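Local coordinates for protein N-isopropylammelide isopropylaminohydrolase (Burkholderia multivorans ATCC 17616, PDB 6NBO) that is a zinc-containing enzyme of the amidohydrolase family, built on a TIM-barrel fold, at residues His65-Lys70 against Gly302-Arg307. Sequence-based numbering, arbitrary orientation.
With ZN (zinc ion), chain B; ZN (zinc ion), chain M.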
loop_
_atom_site.group_PDB
_atom_site.type_symbol
_atom_site.label_atom_id
_atom_site.label_comp_id
_atom_site.label_asym_id
_atom_site.label_seq_id
_atom_site.Cartn_x
_atom_site.Cartn_y
_atom_site.Cartn_z
ATOM N N HIS A 65 1.432 1.286 0.903
ATOM C CA HIS A 65 2.542 2.241 0.960
ATOM C C HIS A 65 3.741 1.575 1.613
ATOM O O HIS A 65 3.796 1.446 2.838
ATOM C CB HIS A 65 2.170 3.508 1.738
ATOM C CG HIS A 65 3.227 4.584 1.747
ATOM N ND1 HIS A 65 3.003 5.852 1.255
ATOM C CD2 HIS A 65 4.489 4.598 2.248
ATOM C CE1 HIS A 65 4.082 6.597 1.437
ATOM N NE2 HIS A 65 5.003 5.855 2.027
ATOM N N THR A 66 4.711 1.157 0.816
ATOM C CA THR A 66 5.986 0.744 1.384
ATOM C C THR A 66 7.093 1.241 0.459
ATOM O O THR A 66 6.843 1.975 -0.508
ATOM C CB THR A 66 6.018 -0.773 1.617
ATOM O OG1 THR A 66 7.170 -1.094 2.415
ATOM C CG2 THR A 66 6.082 -1.549 0.284
ATOM N N HIS A 67 8.339 0.840 0.774
ATOM C CA HIS A 67 9.538 1.279 0.061
ATOM C C HIS A 67 10.376 0.012 -0.140
ATOM O O HIS A 67 11.334 -0.226 0.595
ATOM C CB HIS A 67 10.307 2.361 0.836
ATOM C CG HIS A 67 9.573 3.663 0.974
ATOM N ND1 HIS A 67 9.730 4.700 0.085
ATOM C CD2 HIS A 67 8.675 4.091 1.897
ATOM C CE1 HIS A 67 8.977 5.721 0.460
ATOM N NE2 HIS A 67 8.313 5.370 1.547
ATOM N N LEU A 68 9.999 -0.797 -1.144
ATOM C CA LEU A 68 10.638 -2.099 -1.332
ATOM C C LEU A 68 12.104 -1.954 -1.706
ATOM O O LEU A 68 12.903 -2.866 -1.453
ATOM C CB LEU A 68 9.928 -2.919 -2.418
ATOM C CG LEU A 68 8.492 -3.416 -2.214
ATOM C CD1 LEU A 68 7.995 -4.126 -3.463
ATOM C CD2 LEU A 68 8.379 -4.309 -0.995
ATOM N N ASP A 69 12.473 -0.834 -2.333
ATOM C CA ASP A 69 13.857 -0.661 -2.752
ATOM C C ASP A 69 14.789 -0.457 -1.562
ATOM O O ASP A 69 15.980 -0.763 -1.662
ATOM C CB ASP A 69 13.976 0.510 -3.742
ATOM C CG ASP A 69 13.504 1.853 -3.159
ATOM O OD1 ASP A 69 12.501 1.877 -2.403
ATOM O OD2 ASP A 69 14.134 2.887 -3.480
ATOM N N LYS A 70 14.275 0.053 -0.439
ATOM C CA LYS A 70 15.116 0.456 0.688
ATOM C C LYS A 70 15.354 -0.656 1.699
ATOM O O LYS A 70 16.266 -0.533 2.529
ATOM C CB LYS A 70 14.481 1.620 1.464
ATOM C CG LYS A 70 14.282 2.958 0.755
ATOM C CD LYS A 70 13.551 3.893 1.734
ATOM C CE LYS A 70 13.051 5.186 1.096
ATOM N NZ LYS A 70 14.143 6.154 0.791
ATOM N N GLY A 302 -0.624 1.336 5.253
ATOM C CA GLY A 302 0.681 0.927 4.755
ATOM C C GLY A 302 1.687 0.778 5.877
ATOM O O GLY A 302 1.509 1.328 6.965
ATOM N N ASN A 303 2.763 0.023 5.604
ATOM C CA ASN A 303 3.845 -0.083 6.587
ATOM C C ASN A 303 4.725 1.157 6.611
ATOM O O ASN A 303 5.272 1.496 7.664
ATOM C CB ASN A 303 4.762 -1.287 6.302
ATOM C CG ASN A 303 4.230 -2.579 6.872
ATOM O OD1 ASN A 303 4.363 -2.844 8.071
ATOM N ND2 ASN A 303 3.627 -3.405 6.013
ATOM N N ASP A 304 4.885 1.821 5.465
ATOM C CA ASP A 304 6.043 2.661 5.171
ATOM C C ASP A 304 7.259 1.746 5.091
ATOM O O ASP A 304 7.149 0.614 4.614
ATOM C CB ASP A 304 6.250 3.771 6.215
ATOM C CG ASP A 304 6.686 5.080 5.579
ATOM O OD1 ASP A 304 6.797 5.122 4.338
ATOM O OD2 ASP A 304 6.915 6.058 6.315
ATOM N N GLY A 305 8.413 2.199 5.577
ATOM C CA GLY A 305 9.617 1.379 5.477
ATOM C C GLY A 305 9.503 0.075 6.246
ATOM O O GLY A 305 8.744 -0.062 7.205
ATOM N N VAL A 306 10.282 -0.915 5.808
ATOM C CA VAL A 306 10.372 -2.202 6.493
ATOM C C VAL A 306 11.851 -2.518 6.690
ATOM O O VAL A 306 12.541 -2.878 5.729
ATOM C CB VAL A 306 9.680 -3.331 5.715
ATOM C CG1 VAL A 306 9.938 -4.677 6.408
ATOM C CG2 VAL A 306 8.177 -3.057 5.583
ATOM N N ARG A 307 12.332 -2.389 7.924
ATOM C CA ARG A 307 13.698 -2.772 8.304
ATOM C C ARG A 307 14.743 -2.178 7.358
ATOM O O ARG A 307 15.498 -2.889 6.689
ATOM C CB ARG A 307 13.829 -4.296 8.370
ATOM C CG ARG A 307 12.941 -4.906 9.427
ATOM C CD ARG A 307 13.423 -6.277 9.901
ATOM N NE ARG A 307 12.309 -6.945 10.560
ATOM C CZ ARG A 307 12.250 -8.240 10.848
ATOM N NH1 ARG A 307 13.267 -9.049 10.559
ATOM N NH2 ARG A 307 11.156 -8.718 11.428
HETATM ZN ZN ZN B . 6.808 6.636 2.659
HETATM ZN ZN ZN M . 7.698 7.991 5.167
HETATM O O HOH W 1 11.890 -0.208 3.465
HETATM O O HOH W 2 9.139 7.776 3.370
#
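The imidazole rings of His65 and His67 both meet the carboxylate of Asp304 at their edges. OD1 of Asp304 lies in the plane of the His67 ring and near the plane of the His65 ring. The carboxylate is turned 70° from the His65 ring and 49° from the His67 ring. One zinc ion draws the three groups together. It is bound by His65 NE2 at 2.1 Å, by His67 NE2 at 2.3 Å and by Asp304 OD1 at 2.3 Å. His218 is its fourth protein ligand. The rings reach the metal from different rotations: CG of His65 is anti to the backbone N (chi1 -175°), whereas CG of His67 is anti to the carbonyl carbon. Ser249 hydrogen-bonds ND1 of His65, which helps fix the turn of that ring. Asp304 is a bridging ligand. Its OD2 binds the second zinc ion at 2.4 Å, and that ion also carries a water and is bound by His250.

Beside the metals the two segments are held by one backbone bond, one side-chain bond and a water. Asp304 N donates to His65 O at 2.9 Å. Thr66 OG1 donates to Asp304 O at 2.8 Å, with the hydroxyl tilted out of the carbonyl plane. A water bridges His67 O and Val306 N.

His65 and His67 form the His-X-His motif at the end of strand 56-66, and Asp304 follows strand 299-301. A second zinc ion is modelled beside the first here. Three histidines and an aspartate around one zinc ion, where the first and last barrel strands meet, are typical of the mononuclear metal site of amidohydrolase TIM barrels.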